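Local atomic coordinates of HpcH/HpaI aldolase (Desulfitobacterium hafniense, PDB entry 3QZ6), a protein that belongs to the HpcH/HpaI aldolase family and folds as a TIM barrel of eight parallel strands surrounded by helices. Residues M4-K9 / K14-T19; K8-G13 / A230-W235; D28-Y33 / K63-S68; D39-D44 / N56-V61. One frame throughout, in Å; residues are numbered along the deposited sequence.

Overall arrangement
All four contacts lie in one barrel of eight parallel strands. Contacts 1 and 2 share K8 and K9 of helix 6-11, and their centres are about 5 Å apart. They tie this helix to strands 16-21 and 232-237, the first and last of the barrel, which are neighbours where it closes. Contacts 3 and 4 share helix 52-65, with centres about 7 Å apart; contact 3 packs it on helix 29-35, contact 4 on strand 40-44. The centres of contacts 2 and 4 are about 17 Å apart. Along the chain contact 1 closes first. Contact 4 is nested within contact 3, and both fall inside the loop closed by contact 2. Salt bridge K9-D39 connects the two groups.

Contact 1: residues M4-K9 / K14-T19; sequences MFLKKK and KSVVGT
V16 packs against two side chains of the helix, K9 and L6, one with each of its methyl groups. CG1 lies against the aliphatic part of K9, 3.8 Å from K9 CB and 4.0 Å from K9 CD. CG2 meets the other residue: V16 CG2 is 4.0 Å from L6 CD1. The two branches of V16 are thus divided between residues almost one helical turn apart. L6 reaches V16 because its CG is anti to the backbone N (chi1 -172°), which brings CD1 nearer to the strand than CB is.

K14 joins in from the loop before the strand. Its N-H binds the carbonyl of K9, with K14 N to K9 O at 3.1 Å. This is the longer of the two bonds of the Schellman motif that ends the helix at G13. The methylenes of K14 then run past K9, and K14 CD comes to 4.0 Å from K9 CB.

Of the K9 side chain, the aliphatic part serves this contact. The chain is extended beyond CG and carries NZ away to a salt bridge with D39. D39 also accepts a hydrogen bond from V17 N, so one carboxylate links the lysine to the first strand. L6 is buried and touches S68 and L70 of strand 68-72 and F145 of strand 145-150 as well. Helix 6-11 therefore lies across the N-terminal ends of several barrel strands. Strand 16-21 leaves it through a short loop and runs between strands 232-237 and 40-44.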
loop_
_atom_site.group_PDB
_atom_site.type_symbol
_atom_site.label_atom_id
_atom_site.label_comp_id
_atom_site.label_asym_id
_atom_site.label_seq_id
_atom_site.Cartn_x
_atom_site.Cartn_y
_atom_site.Cartn_z
HETATM N N MSE A 4 0.044 -11.503 -23.453
HETATM C CA MSE A 4 -1.245 -10.861 -23.201
HETATM C C MSE A 4 -2.151 -11.884 -22.527
HETATM O O MSE A 4 -2.247 -13.020 -22.987
HETATM C CB MSE A 4 -1.864 -10.395 -24.519
HETATM C CG MSE A 4 -0.990 -9.436 -25.313
HETATM SE SE MSE A 4 -0.987 -7.621 -24.579
HETATM C CE MSE A 4 -2.802 -7.094 -25.054
ATOM N N PHE A 5 -2.806 -11.499 -21.436
ATOM C CA PHE A 5 -3.489 -12.486 -20.598
ATOM C C PHE A 5 -5.004 -12.297 -20.449
ATOM O O PHE A 5 -5.722 -13.264 -20.222
ATOM C CB PHE A 5 -2.847 -12.529 -19.205
ATOM C CG PHE A 5 -1.332 -12.495 -19.227
ATOM C CD1 PHE A 5 -0.607 -13.575 -19.701
ATOM C CD2 PHE A 5 -0.644 -11.387 -18.764
ATOM C CE1 PHE A 5 0.778 -13.549 -19.722
ATOM C CE2 PHE A 5 0.749 -11.350 -18.780
ATOM C CZ PHE A 5 1.457 -12.438 -19.264
ATOM N N LEU A 6 -5.491 -11.065 -20.568
ATOM C CA LEU A 6 -6.869 -10.775 -20.175
ATOM C C LEU A 6 -7.943 -11.316 -21.120
ATOM O O LEU A 6 -8.846 -12.043 -20.686
ATOM C CB LEU A 6 -7.068 -9.271 -19.948
ATOM C CG LEU A 6 -8.424 -8.896 -19.341
ATOM C CD1 LEU A 6 -8.621 -9.596 -18.004
ATOM C CD2 LEU A 6 -8.558 -7.384 -19.172
ATOM N N LYS A 7 -7.871 -10.958 -22.402
ATOM C CA LYS A 7 -8.927 -11.370 -23.338
ATOM C C LYS A 7 -8.972 -12.883 -23.516
ATOM O O LYS A 7 -10.029 -13.458 -23.769
ATOM C CB LYS A 7 -8.773 -10.691 -24.700
ATOM C CG LYS A 7 -8.985 -9.195 -24.657
ATOM C CD LYS A 7 -10.225 -8.773 -25.405
ATOM C CE LYS A 7 -10.229 -9.313 -26.815
ATOM N NZ LYS A 7 -11.118 -8.523 -27.703
ATOM N N LYS A 8 -7.817 -13.524 -23.383
ATOM C CA LYS A 8 -7.739 -14.977 -23.469
ATOM C C LYS A 8 -8.626 -15.612 -22.393
ATOM O O LYS A 8 -9.393 -16.532 -22.664
ATOM C CB LYS A 8 -6.284 -15.412 -23.301
ATOM C CG LYS A 8 -5.948 -16.781 -23.839
ATOM C CD LYS A 8 -4.432 -16.974 -23.854
ATOM C CE LYS A 8 -4.040 -18.424 -24.134
ATOM N NZ LYS A 8 -2.562 -18.630 -24.032
ATOM N N LYS A 9 -8.533 -15.108 -21.170
ATOM C CA LYS A 9 -9.384 -15.580 -20.084
ATOM C C LYS A 9 -10.863 -15.304 -20.337
ATOM O O LYS A 9 -11.706 -16.177 -20.145
ATOM C CB LYS A 9 -8.964 -14.923 -18.771
ATOM C CG LYS A 9 -7.560 -15.302 -18.336
ATOM C CD LYS A 9 -7.109 -14.483 -17.132
ATOM C CE LYS A 9 -5.786 -15.013 -16.593
ATOM N NZ LYS A 9 -5.228 -14.110 -15.557
ATOM N N LYS A 14 -14.164 -17.267 -18.585
ATOM C CA LYS A 14 -13.759 -17.162 -17.185
ATOM C C LYS A 14 -14.220 -15.866 -16.528
ATOM O O LYS A 14 -14.332 -14.826 -17.178
ATOM C CB LYS A 14 -12.237 -17.235 -17.051
ATOM C CG LYS A 14 -11.591 -18.552 -17.455
ATOM C CD LYS A 14 -10.085 -18.449 -17.229
ATOM C CE LYS A 14 -9.348 -19.721 -17.615
ATOM N NZ LYS A 14 -9.803 -20.884 -16.816
ATOM N N SER A 15 -14.462 -15.936 -15.226
ATOM C CA SER A 15 -14.624 -14.746 -14.410
ATOM C C SER A 15 -13.230 -14.272 -14.018
ATOM O O SER A 15 -12.374 -15.082 -13.694
ATOM C CB SER A 15 -15.422 -15.074 -13.153
ATOM O OG SER A 15 -16.656 -15.687 -13.484
ATOM N N VAL A 16 -12.987 -12.967 -14.062
ATOM C CA VAL A 16 -11.670 -12.449 -13.698
ATOM C C VAL A 16 -11.801 -11.330 -12.682
ATOM O O VAL A 16 -12.800 -10.611 -12.657
ATOM C CB VAL A 16 -10.877 -11.969 -14.930
ATOM C CG1 VAL A 16 -10.623 -13.139 -15.875
ATOM C CG2 VAL A 16 -11.625 -10.848 -15.649
ATOM N N VAL A 17 -10.785 -11.187 -11.844
ATOM C CA VAL A 17 -10.864 -10.298 -10.700
ATOM C C VAL A 17 -9.727 -9.280 -10.709
ATOM O O VAL A 17 -8.557 -9.636 -10.892
ATOM C CB VAL A 17 -10.837 -11.098 -9.379
ATOM C CG1 VAL A 17 -11.174 -10.193 -8.205
ATOM C CG2 VAL A 17 -11.823 -12.285 -9.447
ATOM N N GLY A 18 -10.085 -8.014 -10.505
ATOM C CA GLY A 18 -9.124 -6.928 -10.523
ATOM C C GLY A 18 -9.397 -5.942 -9.407
ATOM O O GLY A 18 -10.399 -6.048 -8.692
ATOM N N THR A 19 -8.505 -4.974 -9.253
ATOM C CA THR A 19 -8.687 -3.943 -8.249
ATOM C C THR A 19 -8.149 -2.623 -8.797
ATOM O O THR A 19 -7.423 -2.612 -9.797
ATOM C CB THR A 19 -7.991 -4.343 -6.928
ATOM O OG1 THR A 19 -8.564 -3.618 -5.840
ATOM C CG2 THR A 19 -6.478 -4.080 -6.995
#

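Contact 2: residues K8-G13 / A230-W235; sequences KKLSAG and AQMLLW
The backbones of L10 and Q231 come closest, with L10 CA 6.9 Å from Q231 CA, where the end of helix 6-11 meets the chain entering strand 232-237. The side chain of Q231 spans this gap. It is extended beyond CG, and its amide arrives at the last turn of the helix. NE2 donates to the carbonyl of L10, with Q231 NE2 to L10 O at 3.0 Å and an N-H...O angle of 165°. The nitrogen lies in the carbonyl plane, on a lone pair of the oxygen, and the oxygen is nearly in the amide plane of Q231.

L10 O has a second donor. G13 N reaches L10 O at 2.9 Å, the shorter bond of the Schellman motif in which G13 takes a positive phi of 83°. NE2 also passes close to the backbone there, at 3.3 Å from G13 C.

Apolar contacts lie beside the polar one. L10 CD2 rests 3.8 Å from Q231 CB, and its other branch, L10 CD1, is 4.2 Å from SE of the selenomethionine M232. M232 itself leans on V16 and Y40 inside the barrel.

Q231 NE2 donates to K14 O as well. One amide group thus bonds to carbonyls before and after the helix-ending glycine. L10 O, gripped by two donors, has its hydrogen-bonding need met although the helix stops here.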
loop_
_atom_site.group_PDB
_atom_site.type_symbol
_atom_site.label_atom_id
_atom_site.label_comp_id
_atom_site.label_asym_id
_atom_site.label_seq_id
_atom_site.Cartn_x
_atom_site.Cartn_y
_atom_site.Cartn_z
ATOM N N LYS A 8 -7.817 -13.524 -23.383
ATOM C CA LYS A 8 -7.739 -14.977 -23.469
ATOM C C LYS A 8 -8.626 -15.612 -22.393
ATOM O O LYS A 8 -9.393 -16.532 -22.664
ATOM C CB LYS A 8 -6.284 -15.412 -23.301
ATOM C CG LYS A 8 -5.948 -16.781 -23.839
ATOM C CD LYS A 8 -4.432 -16.974 -23.854
ATOM C CE LYS A 8 -4.040 -18.424 -24.134
ATOM N NZ LYS A 8 -2.562 -18.630 -24.032
ATOM N N LYS A 9 -8.533 -15.108 -21.170
ATOM C CA LYS A 9 -9.384 -15.580 -20.084
ATOM C C LYS A 9 -10.863 -15.304 -20.337
ATOM O O LYS A 9 -11.706 -16.177 -20.145
ATOM C CB LYS A 9 -8.964 -14.923 -18.771
ATOM C CG LYS A 9 -7.560 -15.302 -18.336
ATOM C CD LYS A 9 -7.109 -14.483 -17.132
ATOM C CE LYS A 9 -5.786 -15.013 -16.593
ATOM N NZ LYS A 9 -5.228 -14.110 -15.557
ATOM N N LEU A 10 -11.174 -14.085 -20.764
ATOM C CA LEU A 10 -12.555 -13.688 -20.978
ATOM C C LEU A 10 -13.149 -14.528 -22.088
ATOM O O LEU A 10 -14.298 -14.970 -22.011
ATOM C CB LEU A 10 -12.638 -12.211 -21.365
ATOM C CG LEU A 10 -12.288 -11.215 -20.264
ATOM C CD1 LEU A 10 -12.282 -9.798 -20.816
ATOM C CD2 LEU A 10 -13.269 -11.352 -19.110
ATOM N N SER A 11 -12.350 -14.745 -23.122
ATOM C CA SER A 11 -12.787 -15.513 -24.278
ATOM C C SER A 11 -13.131 -16.953 -23.893
ATOM O O SER A 11 -14.008 -17.572 -24.495
ATOM C CB SER A 11 -11.703 -15.490 -25.355
ATOM O OG SER A 11 -12.068 -16.290 -26.460
ATOM N N ALA A 12 -12.447 -17.479 -22.884
ATOM C CA ALA A 12 -12.694 -18.840 -22.414
ATOM C C ALA A 12 -13.868 -18.901 -21.440
ATOM O O ALA A 12 -14.154 -19.951 -20.860
ATOM C CB ALA A 12 -11.446 -19.410 -21.770
ATOM N N GLY A 13 -14.541 -17.770 -21.257
ATOM C CA GLY A 13 -15.717 -17.705 -20.406
ATOM C C GLY A 13 -15.419 -17.552 -18.927
ATOM O O GLY A 13 -16.321 -17.678 -18.103
ATOM N N ALA A 230 -21.654 -11.358 -15.165
ATOM C CA ALA A 230 -20.550 -10.406 -15.293
ATOM C C ALA A 230 -19.214 -11.134 -15.161
ATOM O O ALA A 230 -18.982 -11.820 -14.169
ATOM C CB ALA A 230 -20.667 -9.347 -14.225
ATOM N N GLN A 231 -18.335 -10.988 -16.153
ATOM C CA GLN A 231 -17.009 -11.605 -16.081
ATOM C C GLN A 231 -15.919 -10.656 -15.568
ATOM O O GLN A 231 -14.917 -11.105 -14.993
ATOM C CB GLN A 231 -16.577 -12.138 -17.444
ATOM C CG GLN A 231 -17.443 -13.227 -18.036
ATOM C CD GLN A 231 -16.976 -13.595 -19.433
ATOM O OE1 GLN A 231 -17.581 -13.194 -20.426
ATOM N NE2 GLN A 231 -15.872 -14.344 -19.514
HETATM N N MSE A 232 -16.092 -9.355 -15.798
HETATM C CA MSE A 232 -15.097 -8.375 -15.363
HETATM C C MSE A 232 -15.430 -7.859 -13.973
HETATM O O MSE A 232 -16.237 -6.945 -13.818
HETATM C CB MSE A 232 -15.005 -7.200 -16.342
HETATM C CG MSE A 232 -14.159 -7.471 -17.569
HETATM SE SE MSE A 232 -12.254 -7.701 -17.158
HETATM C CE MSE A 232 -11.798 -5.876 -16.631
ATOM N N LEU A 233 -14.804 -8.446 -12.960
ATOM C CA LEU A 233 -15.125 -8.099 -11.584
ATOM C C LEU A 233 -14.037 -7.202 -11.019
ATOM O O LEU A 233 -12.879 -7.599 -10.954
ATOM C CB LEU A 233 -15.256 -9.368 -10.742
ATOM C CG LEU A 233 -16.183 -10.419 -11.362
ATOM C CD1 LEU A 233 -16.162 -11.714 -10.549
ATOM C CD2 LEU A 233 -17.605 -9.874 -11.498
ATOM N N LEU A 234 -14.429 -5.998 -10.608
ATOM C CA LEU A 234 -13.498 -4.986 -10.125
ATOM C C LEU A 234 -13.852 -4.621 -8.687
ATOM O O LEU A 234 -14.900 -4.034 -8.432
ATOM C CB LEU A 234 -13.602 -3.739 -11.005
ATOM C CG LEU A 234 -12.621 -2.614 -10.671
ATOM C CD1 LEU A 234 -11.199 -3.113 -10.836
ATOM C CD2 LEU A 234 -12.866 -1.389 -11.565
ATOM N N TRP A 235 -12.978 -4.962 -7.748
ATOM C CA TRP A 235 -13.297 -4.802 -6.328
ATOM C C TRP A 235 -12.297 -3.915 -5.600
ATOM O O TRP A 235 -11.094 -4.189 -5.597
ATOM C CB TRP A 235 -13.377 -6.170 -5.632
ATOM C CG TRP A 235 -13.374 -6.051 -4.134
ATOM C CD1 TRP A 235 -14.382 -5.570 -3.346
ATOM C CD2 TRP A 235 -12.307 -6.402 -3.249
ATOM N NE1 TRP A 235 -13.999 -5.593 -2.025
ATOM C CE2 TRP A 235 -12.731 -6.101 -1.941
ATOM C CE3 TRP A 235 -11.033 -6.940 -3.434
ATOM C CZ2 TRP A 235 -11.922 -6.316 -0.831
ATOM C CZ3 TRP A 235 -10.236 -7.153 -2.324
ATOM C CH2 TRP A 235 -10.686 -6.851 -1.045
#

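Contact 3: residues D28-Y33 / K63-S68; sequences DIVRIY and KNAGVS
V30, which meets A65 and V67, has two flat groups near it on its own helix. One is the Y33 ring. I29 CG1 lies over one face of it, 3.8 Å above the plane and offset toward the rim. The other is the R31 guanidinium, which has the D28 carboxylate at its edge and in its plane. The position of that carboxylate is doubtful, so the salt bridge between them carries little weight.

The contact across the two segments is apolar and light. V30 is its hub. With CG1 anti to the backbone N (chi1 174°), that methyl faces the end of the second helix. V30 CG1 is 4.3 Å from A65 CB and 4.4 Å from V67 CB. The V67 methyl CG2 turns to the backbone instead and lies 4.3 Å from V30 O.

A65 and V67 can both face V30 because the chain turns between them. G66 has a positive phi of 76° as it leaves the helix, and the chain then enters strand 68-72. V30 also touches V61, A62 and F41, while Y33 leans on T19 and L21. The side chain of V30 is about 11 Å from a bound zinc ion. I29 and Y33 also pack on L242 and T246 of the second subunit.

Helices 29-35 and 52-65 follow adjacent strands, 16-21 and 40-44. They are neighbours in the outer helical layer of a TIM barrel.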
loop_
_atom_site.group_PDB
_atom_site.type_symbol
_atom_site.label_atom_id
_atom_site.label_comp_id
_atom_site.label_asym_id
_atom_site.label_seq_id
_atom_site.Cartn_x
_atom_site.Cartn_y
_atom_site.Cartn_z
ATOM N N ASP A 28 6.611 -3.642 -6.861
ATOM C CA ASP A 28 6.352 -4.897 -6.166
ATOM C C ASP A 28 4.883 -5.074 -5.806
ATOM O O ASP A 28 4.467 -6.181 -5.447
ATOM C CB ASP A 28 7.230 -5.047 -4.916
ATOM C CG ASP A 28 8.623 -5.568 -5.242
ATOM O OD1 ASP A 28 8.743 -6.367 -6.189
ATOM O OD2 ASP A 28 9.593 -5.201 -4.545
ATOM N N ILE A 29 4.087 -4.008 -5.900
ATOM C CA ILE A 29 2.645 -4.157 -5.698
ATOM C C ILE A 29 2.117 -5.197 -6.690
ATOM O O ILE A 29 1.138 -5.893 -6.419
ATOM C CB ILE A 29 1.866 -2.831 -5.883
ATOM C CG1 ILE A 29 0.415 -2.986 -5.404
ATOM C CG2 ILE A 29 1.878 -2.362 -7.363
ATOM C CD1 ILE A 29 0.303 -3.373 -3.943
ATOM N N VAL A 30 2.769 -5.301 -7.844
ATOM C CA VAL A 30 2.340 -6.267 -8.866
ATOM C C VAL A 30 2.527 -7.706 -8.384
ATOM O O VAL A 30 1.685 -8.572 -8.614
ATOM C CB VAL A 30 3.138 -6.088 -10.172
ATOM C CG1 VAL A 30 2.791 -7.205 -11.170
ATOM C CG2 VAL A 30 2.876 -4.717 -10.774
ATOM N N ARG A 31 3.642 -7.962 -7.712
ATOM C CA ARG A 31 3.905 -9.302 -7.188
ATOM C C ARG A 31 2.974 -9.630 -6.030
ATOM O O ARG A 31 2.538 -10.780 -5.869
ATOM C CB ARG A 31 5.359 -9.421 -6.758
ATOM C CG ARG A 31 6.336 -9.062 -7.862
ATOM C CD ARG A 31 7.671 -8.625 -7.243
ATOM N NE ARG A 31 8.436 -9.799 -6.936
ATOM C CZ ARG A 31 9.504 -9.887 -6.146
ATOM N NH1 ARG A 31 10.042 -8.852 -5.499
ATOM N NH2 ARG A 31 10.039 -11.080 -6.015
ATOM N N ILE A 32 2.650 -8.618 -5.228
ATOM C CA ILE A 32 1.687 -8.804 -4.146
ATOM C C ILE A 32 0.319 -9.153 -4.726
ATOM O O ILE A 32 -0.370 -10.054 -4.243
ATOM C CB ILE A 32 1.596 -7.551 -3.271
ATOM C CG1 ILE A 32 2.807 -7.503 -2.322
ATOM C CG2 ILE A 32 0.299 -7.552 -2.467
ATOM C CD1 ILE A 32 2.935 -6.209 -1.545
ATOM N N TYR A 33 -0.065 -8.445 -5.784
ATOM C CA TYR A 33 -1.363 -8.683 -6.407
ATOM C C TYR A 33 -1.439 -10.053 -7.099
ATOM O O TYR A 33 -2.472 -10.724 -7.062
ATOM C CB TYR A 33 -1.722 -7.535 -7.368
ATOM C CG TYR A 33 -2.290 -6.299 -6.662
ATOM C CD1 TYR A 33 -2.617 -6.330 -5.307
ATOM C CD2 TYR A 33 -2.519 -5.120 -7.358
ATOM C CE1 TYR A 33 -3.158 -5.207 -4.662
ATOM C CE2 TYR A 33 -3.049 -3.994 -6.731
ATOM C CZ TYR A 33 -3.373 -4.042 -5.388
ATOM O OH TYR A 33 -3.911 -2.918 -4.775
ATOM N N LYS A 63 4.369 -8.241 -16.799
ATOM C CA LYS A 63 4.430 -9.012 -18.034
ATOM C C LYS A 63 4.874 -10.444 -17.759
ATOM O O LYS A 63 4.380 -11.382 -18.377
ATOM C CB LYS A 63 5.370 -8.355 -19.044
ATOM C CG LYS A 63 4.748 -7.196 -19.817
ATOM C CD LYS A 63 3.908 -7.748 -20.989
ATOM C CE LYS A 63 3.176 -6.643 -21.737
ATOM N NZ LYS A 63 2.697 -7.140 -23.064
ATOM N N ASN A 64 5.799 -10.620 -16.826
ATOM C CA ASN A 64 6.257 -11.972 -16.502
ATOM C C ASN A 64 5.572 -12.565 -15.273
ATOM O O ASN A 64 5.868 -13.692 -14.872
ATOM C CB ASN A 64 7.778 -12.003 -16.322
ATOM C CG ASN A 64 8.525 -11.808 -17.635
ATOM O OD1 ASN A 64 9.434 -10.981 -17.733
ATOM N ND2 ASN A 64 8.135 -12.565 -18.652
ATOM N N ALA A 65 4.669 -11.804 -14.665
ATOM C CA ALA A 65 3.958 -12.280 -13.480
ATOM C C ALA A 65 2.589 -12.812 -13.852
ATOM O O ALA A 65 1.889 -13.390 -13.021
ATOM C CB ALA A 65 3.844 -11.165 -12.435
ATOM N N GLY A 66 2.204 -12.620 -15.110
ATOM C CA GLY A 66 0.909 -13.080 -15.569
ATOM C C GLY A 66 -0.245 -12.203 -15.106
ATOM O O GLY A 66 -1.372 -12.661 -14.997
ATOM N N VAL A 67 0.036 -10.936 -14.835
ATOM C CA VAL A 67 -1.002 -10.002 -14.404
ATOM C C VAL A 67 -1.185 -8.953 -15.507
ATOM O O VAL A 67 -0.204 -8.481 -16.094
ATOM C CB VAL A 67 -0.603 -9.321 -13.065
ATOM C CG1 VAL A 67 -1.661 -8.321 -12.615
ATOM C CG2 VAL A 67 -0.377 -10.380 -11.982
ATOM N N SER A 68 -2.435 -8.610 -15.809
ATOM C CA SER A 68 -2.709 -7.635 -16.854
ATOM C C SER A 68 -2.852 -6.237 -16.259
ATOM O O SER A 68 -3.489 -6.062 -15.224
ATOM C CB SER A 68 -4.002 -7.998 -17.592
ATOM O OG SER A 68 -3.924 -9.285 -18.176
#

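Contact 4: residues D39-D44 / N56-V61; sequences DYFIVD and NHLVSV
L58 points from its helix to the strand and touches F41 and V43 at different heights. Its CB comes first and meets the far end of the F41 ring, with L58 CB 4.4 Å from F41 CZ. The methylene approaches the ring at its edge, near the ring plane, and not over a face. CG stands beside the backbone N (chi1 -68°) and carries the branch onward along the strand. CD1 then reaches V43: L58 CD1 and V43 CG2 meet tip to tip at 4.0 Å. Beyond the segments, L58 also packs on I29 and L21.

This is the strand-to-helix half of a beta-alpha-beta unit made by strand 40-44, helix 52-65 and strand 68-72, the repeating element of a TIM barrel. F41 and V43 are two residues apart on the strand, and both point outward to the helix. Y40 and I42 turn the other way, into the barrel.

All three touching residues are buried, and they meet through carbon atoms alone. F41 has further neighbours in V67 and V69, and V43 packs on Y50. The side chain of L58 is about 8 Å from a bound zinc ion.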
loop_
_atom_site.group_PDB
_atom_site.type_symbol
_atom_site.label_atom_id
_atom_site.label_comp_id
_atom_site.label_asym_id
_atom_site.label_seq_id
_atom_site.Cartn_x
_atom_site.Cartn_y
_atom_site.Cartn_z
ATOM N N ASP A 39 -6.264 -11.123 -11.333
ATOM C CA ASP A 39 -5.960 -11.261 -12.755
ATOM C C ASP A 39 -5.435 -9.966 -13.374
ATOM O O ASP A 39 -4.665 -9.997 -14.330
ATOM C CB ASP A 39 -7.215 -11.692 -13.510
ATOM C CG ASP A 39 -7.679 -13.057 -13.094
ATOM O OD1 ASP A 39 -7.006 -14.029 -13.479
ATOM O OD2 ASP A 39 -8.677 -13.148 -12.351
ATOM N N TYR A 40 -5.886 -8.829 -12.849
ATOM C CA TYR A 40 -5.534 -7.540 -13.434
ATOM C C TYR A 40 -5.671 -6.437 -12.392
ATOM O O TYR A 40 -6.184 -6.660 -11.296
ATOM C CB TYR A 40 -6.433 -7.228 -14.644
ATOM C CG TYR A 40 -7.875 -6.913 -14.277
ATOM C CD1 TYR A 40 -8.316 -5.592 -14.148
ATOM C CD2 TYR A 40 -8.796 -7.934 -14.053
ATOM C CE1 TYR A 40 -9.628 -5.302 -13.801
ATOM C CE2 TYR A 40 -10.102 -7.654 -13.706
ATOM C CZ TYR A 40 -10.516 -6.337 -13.586
ATOM O OH TYR A 40 -11.820 -6.066 -13.246
ATOM N N PHE A 41 -5.183 -5.249 -12.720
ATOM C CA PHE A 41 -5.505 -4.082 -11.922
ATOM C C PHE A 41 -5.552 -2.882 -12.835
ATOM O O PHE A 41 -5.054 -2.923 -13.963
ATOM C CB PHE A 41 -4.506 -3.871 -10.766
ATOM C CG PHE A 41 -3.089 -3.661 -11.215
ATOM C CD1 PHE A 41 -2.616 -2.385 -11.493
ATOM C CD2 PHE A 41 -2.224 -4.742 -11.346
ATOM C CE1 PHE A 41 -1.303 -2.188 -11.893
ATOM C CE2 PHE A 41 -0.915 -4.564 -11.747
ATOM C CZ PHE A 41 -0.440 -3.288 -12.011
ATOM N N ILE A 42 -6.174 -1.813 -12.356
ATOM C CA ILE A 42 -6.388 -0.656 -13.203
ATOM C C ILE A 42 -5.696 0.536 -12.590
ATOM O O ILE A 42 -6.005 0.929 -11.468
ATOM C CB ILE A 42 -7.884 -0.347 -13.373
ATOM C CG1 ILE A 42 -8.646 -1.613 -13.799
ATOM C CG2 ILE A 42 -8.081 0.803 -14.373
ATOM C CD1 ILE A 42 -10.059 -1.332 -14.304
ATOM N N VAL A 43 -4.742 1.098 -13.320
ATOM C CA VAL A 43 -4.035 2.271 -12.836
ATOM C C VAL A 43 -4.933 3.486 -13.047
ATOM O O VAL A 43 -5.410 3.721 -14.159
ATOM C CB VAL A 43 -2.699 2.469 -13.575
ATOM C CG1 VAL A 43 -1.987 3.727 -13.056
ATOM C CG2 VAL A 43 -1.807 1.218 -13.395
ATOM N N ASP A 44 -5.170 4.252 -11.986
ATOM C CA ASP A 44 -6.060 5.409 -12.084
ATOM C C ASP A 44 -5.326 6.673 -12.542
ATOM O O ASP A 44 -4.841 7.438 -11.715
ATOM C CB ASP A 44 -6.736 5.678 -10.745
ATOM C CG ASP A 44 -8.011 6.508 -10.898
ATOM O OD1 ASP A 44 -8.193 7.099 -11.980
ATOM O OD2 ASP A 44 -8.819 6.566 -9.946
ATOM N N ASN A 56 5.270 2.015 -16.926
ATOM C CA ASN A 56 6.253 1.118 -17.533
ATOM C C ASN A 56 6.848 0.197 -16.462
ATOM O O ASN A 56 6.950 -1.015 -16.659
ATOM C CB ASN A 56 7.354 1.942 -18.220
ATOM C CG ASN A 56 8.290 1.095 -19.093
ATOM O OD1 ASN A 56 8.368 -0.139 -18.978
ATOM N ND2 ASN A 56 9.016 1.765 -19.959
ATOM N N HIS A 57 7.229 0.763 -15.318
ATOM C CA HIS A 57 7.781 -0.068 -14.237
ATOM C C HIS A 57 6.802 -1.141 -13.775
ATOM O O HIS A 57 7.183 -2.300 -13.541
ATOM C CB HIS A 57 8.250 0.786 -13.046
ATOM C CG HIS A 57 9.475 1.594 -13.339
ATOM N ND1 HIS A 57 9.898 2.629 -12.534
ATOM C CD2 HIS A 57 10.364 1.524 -14.359
ATOM C CE1 HIS A 57 11.001 3.154 -13.037
ATOM N NE2 HIS A 57 11.301 2.508 -14.150
ATOM N N LEU A 58 5.538 -0.758 -13.632
ATOM C CA LEU A 58 4.519 -1.723 -13.231
ATOM C C LEU A 58 4.388 -2.814 -14.295
ATOM O O LEU A 58 4.361 -4.006 -13.987
ATOM C CB LEU A 58 3.166 -1.028 -13.007
ATOM C CG LEU A 58 3.067 -0.063 -11.810
ATOM C CD1 LEU A 58 1.855 0.860 -11.921
ATOM C CD2 LEU A 58 3.038 -0.814 -10.485
ATOM N N VAL A 59 4.324 -2.402 -15.553
ATOM C CA VAL A 59 4.137 -3.344 -16.658
ATOM C C VAL A 59 5.315 -4.315 -16.778
ATOM O O VAL A 59 5.129 -5.505 -17.018
ATOM C CB VAL A 59 3.934 -2.586 -17.986
ATOM C CG1 VAL A 59 4.146 -3.513 -19.191
ATOM C CG2 VAL A 59 2.556 -1.942 -18.021
ATOM N N SER A 60 6.530 -3.811 -16.592
ATOM C CA SER A 60 7.714 -4.662 -16.686
ATOM C C SER A 60 7.673 -5.851 -15.728
ATOM O O SER A 60 8.138 -6.947 -16.054
ATOM C CB SER A 60 8.973 -3.834 -16.441
ATOM O OG SER A 60 9.173 -2.955 -17.535
ATOM N N VAL A 61 7.129 -5.628 -14.541
ATOM C CA VAL A 61 6.979 -6.696 -13.572
ATOM C C VAL A 61 5.761 -7.554 -13.920
ATOM O O VAL A 61 5.810 -8.775 -13.830
ATOM C CB VAL A 61 6.853 -6.134 -12.135
ATOM C CG1 VAL A 61 6.585 -7.263 -11.145
ATOM C CG2 VAL A 61 8.135 -5.340 -11.747
#